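Local structure of KLLA0C04147p (Kluyveromyces lactis, 5H2A) at residues E201-R206 with D233-V238. The protein probably binds and transfers sterols as an oxysterol-binding-protein relative (Osh1) of the nucleus-vacuole junction, of which this chain is the ankyrin-repeat domain. Numbering follows the deposited sequence.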
loop_
_atom_site.group_PDB
_atom_site.type_symbol
_atom_site.label_atom_id
_atom_site.label_comp_id
_atom_site.label_asym_id
_atom_site.label_seq_id
_atom_site.Cartn_x
_atom_site.Cartn_y
_atom_site.Cartn_z
ATOM N N GLU A 201 1.615 -1.848 26.176
ATOM C CA GLU A 201 2.429 -0.698 26.545
ATOM C C GLU A 201 1.563 0.525 26.821
ATOM O O GLU A 201 1.719 1.197 27.851
ATOM C CB GLU A 201 3.436 -0.421 25.418
ATOM C CG GLU A 201 4.169 0.896 25.563
ATOM C CD GLU A 201 5.025 1.248 24.346
ATOM O OE1 GLU A 201 5.174 0.400 23.441
ATOM O OE2 GLU A 201 5.534 2.389 24.300
ATOM N N PHE A 202 0.633 0.833 25.914
ATOM C CA PHE A 202 -0.150 2.042 26.094
ATOM C C PHE A 202 -1.350 1.850 27.003
ATOM O O PHE A 202 -1.852 2.842 27.545
ATOM C CB PHE A 202 -0.558 2.607 24.729
ATOM C CG PHE A 202 0.613 3.210 23.998
ATOM C CD1 PHE A 202 1.043 4.498 24.308
ATOM C CD2 PHE A 202 1.338 2.461 23.089
ATOM C CE1 PHE A 202 2.157 5.050 23.675
ATOM C CE2 PHE A 202 2.467 2.992 22.449
ATOM C CZ PHE A 202 2.872 4.300 22.741
ATOM N N VAL A 203 -1.804 0.616 27.220
ATOM C CA VAL A 203 -2.750 0.398 28.313
ATOM C C VAL A 203 -2.086 0.721 29.648
ATOM O O VAL A 203 -2.659 1.419 30.491
ATOM C CB VAL A 203 -3.310 -1.036 28.304
ATOM C CG1 VAL A 203 -4.001 -1.325 29.664
ATOM C CG2 VAL A 203 -4.269 -1.224 27.147
ATOM N N LYS A 204 -0.863 0.228 29.856
ATOM C CA LYS A 204 -0.170 0.515 31.110
ATOM C C LYS A 204 0.129 1.999 31.256
ATOM O O LYS A 204 0.097 2.528 32.375
ATOM C CB LYS A 204 1.118 -0.310 31.204
ATOM C CG LYS A 204 0.855 -1.786 31.505
ATOM C CD LYS A 204 2.142 -2.565 31.777
ATOM C CE LYS A 204 3.008 -2.723 30.550
ATOM N NZ LYS A 204 4.169 -3.622 30.840
ATOM N N LYS A 205 0.391 2.691 30.142
ATOM C CA LYS A 205 0.577 4.136 30.157
ATOM C C LYS A 205 -0.725 4.905 30.362
ATOM O O LYS A 205 -0.669 6.132 30.505
ATOM C CB LYS A 205 1.243 4.586 28.853
ATOM C CG LYS A 205 2.741 4.254 28.788
ATOM C CD LYS A 205 3.281 4.515 27.378
ATOM C CE LYS A 205 4.804 4.335 27.318
ATOM N NZ LYS A 205 5.281 4.680 25.940
ATOM N N ARG A 206 -1.880 4.222 30.378
ATOM C CA ARG A 206 -3.186 4.882 30.481
ATOM C C ARG A 206 -3.376 5.918 29.379
ATOM O O ARG A 206 -4.015 6.951 29.582
ATOM C CB ARG A 206 -3.385 5.532 31.853
ATOM C CG ARG A 206 -4.066 4.634 32.849
ATOM C CD ARG A 206 -3.174 3.501 33.249
ATOM N NE ARG A 206 -3.809 2.601 34.216
ATOM C CZ ARG A 206 -3.165 1.598 34.807
ATOM N NH1 ARG A 206 -1.881 1.392 34.528
ATOM N NH2 ARG A 206 -3.789 0.811 35.674
ATOM N N ASP A 233 -6.206 -7.620 31.601
ATOM C CA ASP A 233 -5.724 -8.093 32.901
ATOM C C ASP A 233 -4.818 -7.084 33.592
ATOM O O ASP A 233 -4.534 -7.239 34.784
ATOM C CB ASP A 233 -4.934 -9.406 32.770
ATOM C CG ASP A 233 -5.769 -10.559 32.236
ATOM O OD1 ASP A 233 -6.991 -10.583 32.504
ATOM O OD2 ASP A 233 -5.189 -11.448 31.554
ATOM N N LEU A 234 -4.305 -6.087 32.867
ATOM C CA LEU A 234 -3.383 -5.126 33.469
ATOM C C LEU A 234 -4.096 -4.059 34.283
ATOM O O LEU A 234 -3.438 -3.347 35.043
ATOM C CB LEU A 234 -2.535 -4.458 32.376
ATOM C CG LEU A 234 -1.850 -5.433 31.417
ATOM C CD1 LEU A 234 -1.166 -4.691 30.270
ATOM C CD2 LEU A 234 -0.856 -6.297 32.169
ATOM N N LEU A 235 -5.415 -3.928 34.134
ATOM C CA LEU A 235 -6.194 -2.945 34.874
ATOM C C LEU A 235 -6.819 -3.598 36.103
ATOM O O LEU A 235 -7.553 -4.588 35.978
ATOM C CB LEU A 235 -7.287 -2.354 33.983
ATOM C CG LEU A 235 -6.788 -1.782 32.659
ATOM C CD1 LEU A 235 -7.958 -1.403 31.765
ATOM C CD2 LEU A 235 -5.907 -0.575 32.949
ATOM N N LYS A 236 -6.551 -3.027 37.276
ATOM C CA LYS A 236 -7.072 -3.572 38.527
ATOM C C LYS A 236 -8.592 -3.467 38.598
ATOM O O LYS A 236 -9.186 -2.472 38.173
ATOM C CB LYS A 236 -6.460 -2.844 39.725
ATOM C CG LYS A 236 -5.456 -3.659 40.514
ATOM C CD LYS A 236 -4.300 -4.102 39.645
ATOM C CE LYS A 236 -3.262 -4.851 40.465
ATOM N NZ LYS A 236 -2.274 -3.890 41.068
ATOM N N LYS A 237 -9.216 -4.497 39.165
ATOM C CA LYS A 237 -10.663 -4.537 39.304
ATOM C C LYS A 237 -11.142 -3.537 40.355
ATOM O O LYS A 237 -10.479 -3.311 41.370
ATOM C CB LYS A 237 -11.118 -5.951 39.673
ATOM C CG LYS A 237 -12.625 -6.117 39.736
ATOM C CD LYS A 237 -13.035 -7.270 40.636
ATOM C CE LYS A 237 -14.388 -7.002 41.269
ATOM N NZ LYS A 237 -14.282 -6.004 42.369
ATOM N N VAL A 238 -12.300 -2.936 40.094
ATOM C CA VAL A 238 -12.939 -1.972 40.982
ATOM C C VAL A 238 -14.336 -2.481 41.310
ATOM O O VAL A 238 -15.059 -2.939 40.419
ATOM C CB VAL A 238 -13.005 -0.574 40.328
ATOM C CG1 VAL A 238 -13.867 0.367 41.144
ATOM C CG2 VAL A 238 -11.603 -0.011 40.150
#
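K204, in the last turn of helix 198-204, comes nearest L234 of the short 3-10 turn, with their CA atoms 6.9 Å apart, and no hydrogen bond joins the two segments. The contact is made mainly by side-chain packing. V203 points at the turn and rests CG1 on L235 CD2 at 3.9 Å, the two side chains crossing at about a right angle; with chi1 at 165°, CG1 swings away from the backbone N, and it is this branch that meets L235. A compact branched valine suits this buried helix position, where it also packs on C211 of helix 208-215. L234 aims toward the helix and lays CD1 against K204 CG, 3.7 Å away. Lysine serves well here because its methylene chain covers the leucine, while NZ reaches out to a salt bridge with D196. R206 bends at chi2 (69°) and slides past L235 in the opposite direction, bringing one guanidinium face over L235 CD2, which lies 3.7 Å from NH2. At the edge of this flat group NH1 donates to K204 O (3.1 Å, N-H...O angle 156°), with the oxygen almost in the guanidinium plane. NE forms a salt bridge with D251 of helix 249-268. Arginine can thus offer an apolar face to a leucine while its N-H groups serve both a carbonyl of the last helical turn and a carboxylate. L235 also touches D251 and L254, so its side chain bridges the end region of helix 198-204 and helix 249-268. R206 takes positive phi, and two backbone bonds run back into the last turn, one of them R206 N to V203 O (2.9 Å): a Schellman motif, which links helix 198-204 to helix 208-215 within the ankyrin-repeat domain of Osh1.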